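Local coordinates for protein excinuclease ABC, subunit A. (Deinococcus radiodurans, PDB 2VF7) that binds DNA and ATP, hydrolyses ATP, and probably takes part in recognising damaged DNA during nucleotide excision repair, at residues S167-P172 with V206-L211; L174-R179 with L200-D205. The protein carries 1 engineered substitution. All coordinates share one frame; numbering follows the deposited sequence.

Contact 1. Residues S167-P172 with V206-L211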
loop_
_atom_site.group_PDB
_atom_site.type_symbol
_atom_site.label_atom_id
_atom_site.label_comp_id
_atom_site.label_asym_id
_atom_site.label_seq_id
_atom_site.Cartn_x
_atom_site.Cartn_y
_atom_site.Cartn_z
ATOM N N SER A 167 -26.772 23.562 -23.551
ATOM C CA SER A 167 -25.600 23.496 -22.676
ATOM C C SER A 167 -24.407 22.832 -23.372
ATOM O O SER A 167 -23.263 23.218 -23.139
ATOM C CB SER A 167 -25.922 22.801 -21.348
ATOM O OG SER A 167 -26.137 21.409 -21.501
ATOM N N MET A 168 -24.693 21.877 -24.258
ATOM C CA MET A 168 -23.675 21.087 -24.990
ATOM C C MET A 168 -23.271 21.616 -26.353
ATOM O O MET A 168 -22.156 21.372 -26.813
ATOM C CB MET A 168 -24.198 19.675 -25.201
ATOM C CG MET A 168 -23.970 18.793 -24.041
ATOM S SD MET A 168 -24.844 17.251 -24.234
ATOM C CE MET A 168 -23.910 16.394 -23.018
ATOM N N VAL A 169 -24.208 22.258 -27.037
ATOM C CA VAL A 169 -23.907 22.993 -28.276
ATOM C C VAL A 169 -24.291 24.453 -28.113
ATOM O O VAL A 169 -25.441 24.853 -28.377
ATOM C CB VAL A 169 -24.396 22.280 -29.605
ATOM C CG1 VAL A 169 -25.089 20.959 -29.320
ATOM C CG2 VAL A 169 -25.214 23.183 -30.487
ATOM N N PRO A 170 -23.333 25.252 -27.608
ATOM C CA PRO A 170 -23.554 26.671 -27.330
ATOM C C PRO A 170 -23.734 27.517 -28.598
ATOM O O PRO A 170 -24.468 28.515 -28.566
ATOM C CB PRO A 170 -22.292 27.084 -26.576
ATOM C CG PRO A 170 -21.573 25.795 -26.251
ATOM C CD PRO A 170 -21.961 24.836 -27.278
ATOM N N ASP A 171 -23.084 27.111 -29.692
ATOM C CA ASP A 171 -23.218 27.759 -31.008
ATOM C C ASP A 171 -23.627 26.740 -32.070
ATOM O O ASP A 171 -22.794 25.967 -32.508
ATOM C CB ASP A 171 -21.900 28.432 -31.408
ATOM C CG ASP A 171 -22.002 29.266 -32.701
ATOM O OD1 ASP A 171 -23.079 29.332 -33.355
ATOM O OD2 ASP A 171 -20.965 29.875 -33.060
ATOM N N PRO A 172 -24.922 26.717 -32.462
ATOM C CA PRO A 172 -25.474 25.815 -33.484
ATOM C C PRO A 172 -25.255 26.235 -34.946
ATOM O O PRO A 172 -25.732 25.531 -35.843
ATOM C CB PRO A 172 -26.987 25.801 -33.163
ATOM C CG PRO A 172 -27.135 26.561 -31.886
ATOM C CD PRO A 172 -25.995 27.519 -31.853
ATOM N N VAL A 206 -21.871 20.442 -42.343
ATOM C CA VAL A 206 -23.141 21.177 -42.499
ATOM C C VAL A 206 -23.516 21.763 -41.137
ATOM O O VAL A 206 -23.323 21.102 -40.124
ATOM C CB VAL A 206 -24.217 20.196 -43.020
ATOM C CG1 VAL A 206 -25.461 20.153 -42.127
ATOM C CG2 VAL A 206 -24.543 20.480 -44.487
ATOM N N PRO A 207 -24.041 23.002 -41.086
ATOM C CA PRO A 207 -24.268 23.550 -39.737
ATOM C C PRO A 207 -25.229 22.697 -38.881
ATOM O O PRO A 207 -26.179 22.084 -39.409
ATOM C CB PRO A 207 -24.859 24.939 -40.015
ATOM C CG PRO A 207 -24.473 25.232 -41.440
ATOM C CD PRO A 207 -24.469 23.952 -42.141
ATOM N N TRP A 208 -24.971 22.662 -37.578
ATOM C CA TRP A 208 -25.691 21.780 -36.666
ATOM C C TRP A 208 -27.233 21.864 -36.873
ATOM O O TRP A 208 -27.877 20.882 -37.261
ATOM C CB TRP A 208 -25.248 22.068 -35.222
ATOM C CG TRP A 208 -25.912 21.215 -34.179
ATOM C CD1 TRP A 208 -26.941 21.582 -33.373
ATOM C CD2 TRP A 208 -25.599 19.849 -33.832
ATOM N NE1 TRP A 208 -27.295 20.547 -32.548
ATOM C CE2 TRP A 208 -26.493 19.467 -32.808
ATOM C CE3 TRP A 208 -24.668 18.911 -34.297
ATOM C CZ2 TRP A 208 -26.471 18.192 -32.217
ATOM C CZ3 TRP A 208 -24.654 17.624 -33.709
ATOM C CH2 TRP A 208 -25.561 17.284 -32.687
ATOM N N ARG A 209 -27.802 23.043 -36.672
ATOM C CA ARG A 209 -29.254 23.271 -36.790
ATOM C C ARG A 209 -29.929 22.774 -38.089
ATOM O O ARG A 209 -31.152 22.650 -38.154
ATOM C CB ARG A 209 -29.544 24.752 -36.578
ATOM C CG ARG A 209 -29.328 25.584 -37.817
ATOM C CD ARG A 209 -28.631 26.899 -37.545
ATOM N NE ARG A 209 -29.179 27.682 -36.434
ATOM C CZ ARG A 209 -28.636 28.823 -36.019
ATOM N NH1 ARG A 209 -27.559 29.295 -36.644
ATOM N NH2 ARG A 209 -29.165 29.501 -34.996
ATOM N N GLU A 210 -29.125 22.486 -39.108
ATOM C CA GLU A 210 -29.615 21.986 -40.396
ATOM C C GLU A 210 -29.753 20.473 -40.414
ATOM O O GLU A 210 -30.344 19.911 -41.337
ATOM C CB GLU A 210 -28.693 22.435 -41.547
ATOM C CG GLU A 210 -28.552 23.962 -41.739
ATOM C CD GLU A 210 -29.882 24.697 -41.652
ATOM O OE1 GLU A 210 -30.007 25.632 -40.842
ATOM O OE2 GLU A 210 -30.821 24.339 -42.379
ATOM N N LEU A 211 -29.207 19.805 -39.405
ATOM C CA LEU A 211 -29.328 18.343 -39.315
ATOM C C LEU A 211 -30.713 18.001 -38.783
ATOM O O LEU A 211 -31.282 18.787 -38.019
ATOM C CB LEU A 211 -28.229 17.762 -38.410
ATOM C CG LEU A 211 -26.755 17.853 -38.867
ATOM C CD1 LEU A 211 -25.827 17.314 -37.804
ATOM C CD2 LEU A 211 -26.519 17.090 -40.154
#
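Val169 and Pro172 meet Trp208 where the loop leaving helix 165-168 passes a short 3-10 turn, 208-210, just ahead of helix 213-221 in the UvrA DNA-binding domain. The indole carries the apolar half of the contact. Its CG stands anti to the backbone N (chi1 -180°), which sends the ring toward the loop, and Val169 crosses it at about a right angle. Val169 CG2 sits over the five-membered ring of Trp208, 4.1 Å from the centroid and 28° off the normal, as a CH-pi contact requires. The other methyl, Val169 CG1, lies 3.9 Å from Trp208 NE1, displaced toward the rim of the ring. Pro172 comes in obliquely, with its CB 4.2 Å from Trp208 CD1. The indole N-H is satisfied outside the contact by Glu165, while Ile219 and Leu220 of helix 213-221 also pack on the tryptophan, so the side chain ties that helix to the loop.

The polar half centres on the Pro172 carbonyl. Pro172 O accepts a weak bond from Arg209 N at 3.3 Å, long but nearly straight (176°). Bends at chi2 and chi3 fold the arginine back past the proline, and one face of its guanidinium looks onto the carbonyl group: Arg209 NH1 is 4.2 Å from Pro172 C, and Arg209 CD is 3.6 Å from Pro172 O.

Contact 2. Residues L174-R179 with L200-D205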
loop_
_atom_site.group_PDB
_atom_site.type_symbol
_atom_site.label_atom_id
_atom_site.label_comp_id
_atom_site.label_asym_id
_atom_site.label_seq_id
_atom_site.Cartn_x
_atom_site.Cartn_y
_atom_site.Cartn_z
ATOM N N LEU A 174 -22.184 26.373 -35.985
ATOM C CA LEU A 174 -20.996 25.554 -36.227
ATOM C C LEU A 174 -21.313 24.207 -36.891
ATOM O O LEU A 174 -22.400 23.653 -36.753
ATOM C CB LEU A 174 -20.203 25.376 -34.917
ATOM C CG LEU A 174 -19.046 26.319 -34.557
ATOM C CD1 LEU A 174 -18.919 27.545 -35.462
ATOM C CD2 LEU A 174 -19.123 26.734 -33.111
ATOM N N THR A 175 -20.336 23.710 -37.630
ATOM C CA THR A 175 -20.360 22.417 -38.272
ATOM C C THR A 175 -19.824 21.393 -37.254
ATOM O O THR A 175 -19.093 21.762 -36.329
ATOM C CB THR A 175 -19.449 22.522 -39.525
ATOM O OG1 THR A 175 -20.203 22.319 -40.732
ATOM C CG2 THR A 175 -18.263 21.591 -39.470
ATOM N N ILE A 176 -20.185 20.111 -37.394
ATOM C CA ILE A 176 -19.616 19.080 -36.513
ATOM C C ILE A 176 -18.056 19.074 -36.591
ATOM O O ILE A 176 -17.386 19.030 -35.559
ATOM C CB ILE A 176 -20.287 17.669 -36.693
ATOM C CG1 ILE A 176 -21.756 17.681 -36.254
ATOM C CG2 ILE A 176 -19.556 16.607 -35.887
ATOM C CD1 ILE A 176 -22.569 16.379 -36.673
ATOM N N ARG A 177 -17.485 19.166 -37.793
ATOM C CA ARG A 177 -16.012 19.337 -37.967
ATOM C C ARG A 177 -15.452 20.645 -37.322
ATOM O O ARG A 177 -14.258 20.721 -36.965
ATOM C CB ARG A 177 -15.636 19.260 -39.466
ATOM C CG ARG A 177 -14.146 19.018 -39.744
ATOM C CD ARG A 177 -13.778 18.941 -41.239
ATOM N NE ARG A 177 -14.609 18.020 -42.022
ATOM C CZ ARG A 177 -14.320 16.747 -42.260
ATOM N NH1 ARG A 177 -13.204 16.202 -41.781
ATOM N NH2 ARG A 177 -15.150 16.006 -42.973
ATOM N N GLU A 178 -16.308 21.665 -37.169
ATOM C CA GLU A 178 -15.940 22.918 -36.509
ATOM C C GLU A 178 -16.141 22.816 -34.991
ATOM O O GLU A 178 -16.220 23.811 -34.297
ATOM C CB GLU A 178 -16.756 24.084 -37.088
ATOM C CG GLU A 178 -16.289 24.573 -38.470
ATOM C CD GLU A 178 -17.316 25.440 -39.201
ATOM O OE1 GLU A 178 -17.056 25.803 -40.378
ATOM O OE2 GLU A 178 -18.385 25.772 -38.626
ATOM N N ARG A 179 -16.202 21.585 -34.483
ATOM C CA ARG A 179 -16.436 21.307 -33.047
ATOM C C ARG A 179 -17.729 21.906 -32.490
ATOM O O ARG A 179 -17.759 22.411 -31.363
ATOM C CB ARG A 179 -15.224 21.719 -32.223
ATOM C CG ARG A 179 -13.954 21.053 -32.711
ATOM C CD ARG A 179 -12.886 21.007 -31.656
ATOM N NE ARG A 179 -11.783 20.155 -32.069
ATOM C CZ ARG A 179 -11.487 18.953 -31.563
ATOM N NH1 ARG A 179 -12.205 18.410 -30.582
ATOM N NH2 ARG A 179 -10.446 18.292 -32.048
ATOM N N LEU A 200 -20.401 6.511 -40.203
ATOM C CA LEU A 200 -21.818 6.240 -40.078
ATOM C C LEU A 200 -22.670 6.992 -41.101
ATOM O O LEU A 200 -23.870 6.769 -41.154
ATOM C CB LEU A 200 -22.305 6.575 -38.670
ATOM C CG LEU A 200 -21.909 5.671 -37.515
ATOM C CD1 LEU A 200 -22.532 6.244 -36.264
ATOM C CD2 LEU A 200 -22.396 4.243 -37.776
ATOM N N GLY A 201 -22.064 7.877 -41.892
ATOM C CA GLY A 201 -22.750 8.544 -43.014
ATOM C C GLY A 201 -23.537 9.786 -42.617
ATOM O O GLY A 201 -24.466 10.218 -43.330
ATOM N N ILE A 202 -23.171 10.358 -41.467
ATOM C CA ILE A 202 -23.736 11.627 -41.006
ATOM C C ILE A 202 -22.871 12.754 -41.548
ATOM O O ILE A 202 -21.665 12.582 -41.689
ATOM C CB ILE A 202 -23.831 11.658 -39.450
ATOM C CG1 ILE A 202 -24.939 10.694 -38.998
ATOM C CG2 ILE A 202 -24.063 13.108 -38.912
ATOM C CD1 ILE A 202 -24.795 10.196 -37.593
ATOM N N ASP A 203 -23.506 13.894 -41.842
ATOM C CA ASP A 203 -22.870 15.064 -42.435
ATOM C C ASP A 203 -22.219 15.990 -41.384
ATOM O O ASP A 203 -22.857 16.658 -40.562
ATOM C CB ASP A 203 -23.892 15.835 -43.292
ATOM C CG ASP A 203 -23.248 16.807 -44.279
ATOM O OD1 ASP A 203 -22.026 17.076 -44.214
ATOM O OD2 ASP A 203 -23.998 17.309 -45.144
ATOM N N VAL A 204 -20.907 16.021 -41.477
ATOM C CA VAL A 204 -20.041 16.619 -40.509
ATOM C C VAL A 204 -19.651 18.071 -40.944
ATOM O O VAL A 204 -19.132 18.855 -40.149
ATOM C CB VAL A 204 -18.874 15.593 -40.335
ATOM C CG1 VAL A 204 -17.475 16.212 -40.404
ATOM C CG2 VAL A 204 -19.131 14.680 -39.119
ATOM N N ASP A 205 -19.972 18.417 -42.194
ATOM C CA ASP A 205 -19.598 19.701 -42.806
ATOM C C ASP A 205 -20.825 20.560 -43.160
ATOM O O ASP A 205 -20.802 21.324 -44.121
ATOM C CB ASP A 205 -18.731 19.473 -44.054
ATOM C CG ASP A 205 -17.505 18.638 -43.764
ATOM O OD1 ASP A 205 -16.605 19.132 -43.061
ATOM O OD2 ASP A 205 -17.444 17.481 -44.239
HETATM O O HOH W 1 -22.464 18.833 -39.061
#
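Arg177 N donates to Val204 O at 2.9 Å and 175°, joining two irregular segments whose CA atoms come nearest at Ile176 and Val204, 4.7 Å apart, where a type I turn from Ile176 to Arg179 begins. A water extends this backbone link, accepting from Ile176 N at 3.1 Å and donating to Asp203 O at 2.7 Å.

Val204 supplies apolar packing, its two methyls serving different neighbours. Val204 CG2 meets Ile176 CG2 at 3.8 Å with the side chains at about a right angle, whereas Val204 CG1 lies over one face of the Arg177 guanidinium, 3.5 Å from Arg177 NH2. Leu197 of helix 187-199 packs on Ile176, and Val198 of the same helix packs on Val204, placing this patch against that helix.

Arg177 extends with CG anti to its own amide nitrogen (chi1 -163°) and bends at chi3, which brings its flank to Asp205. The grip is side-on: Arg177 NE meets Asp205 OD1, and Arg177 NH2 meets Asp205 OD2 at 3.0 Å, each oxygen using its syn lone pair and the guanidinium and carboxylate planes differing by only 6°. The modelled Arg177 NE to Asp205 OD1 separation of 2.5 Å is unusually short, and its exact value is doubtful. Asp203 OD1 accepts from Asp205 N, an Asx turn that shapes the backbone next to the carboxylate. Two bonds in one plane restrict rotation of the guanidinium, and the paired charges would be expected to keep Asp205 ionised.

In the fold
Contact 2 is nested inside the loop closed by contact 1, their centres about 10 Å apart, and both are partly buried in the UvrA DNA-binding domain, away from the nucleotide and zinc sites. They join at Leu174 O, which probably accepts from Trp208 N at 2.9 Å, and at Leu211 CD1, 3.6 Å from Ile176 CD1. The buried residues Trp208 and Ile176 both pack on helix 213-221, while contact 2 also faces helix 187-199. Their outer margins differ: at contact 1 an exposed arginine lies beside a backbone carbonyl, whereas at contact 2 the margin is a pair of opposite charges.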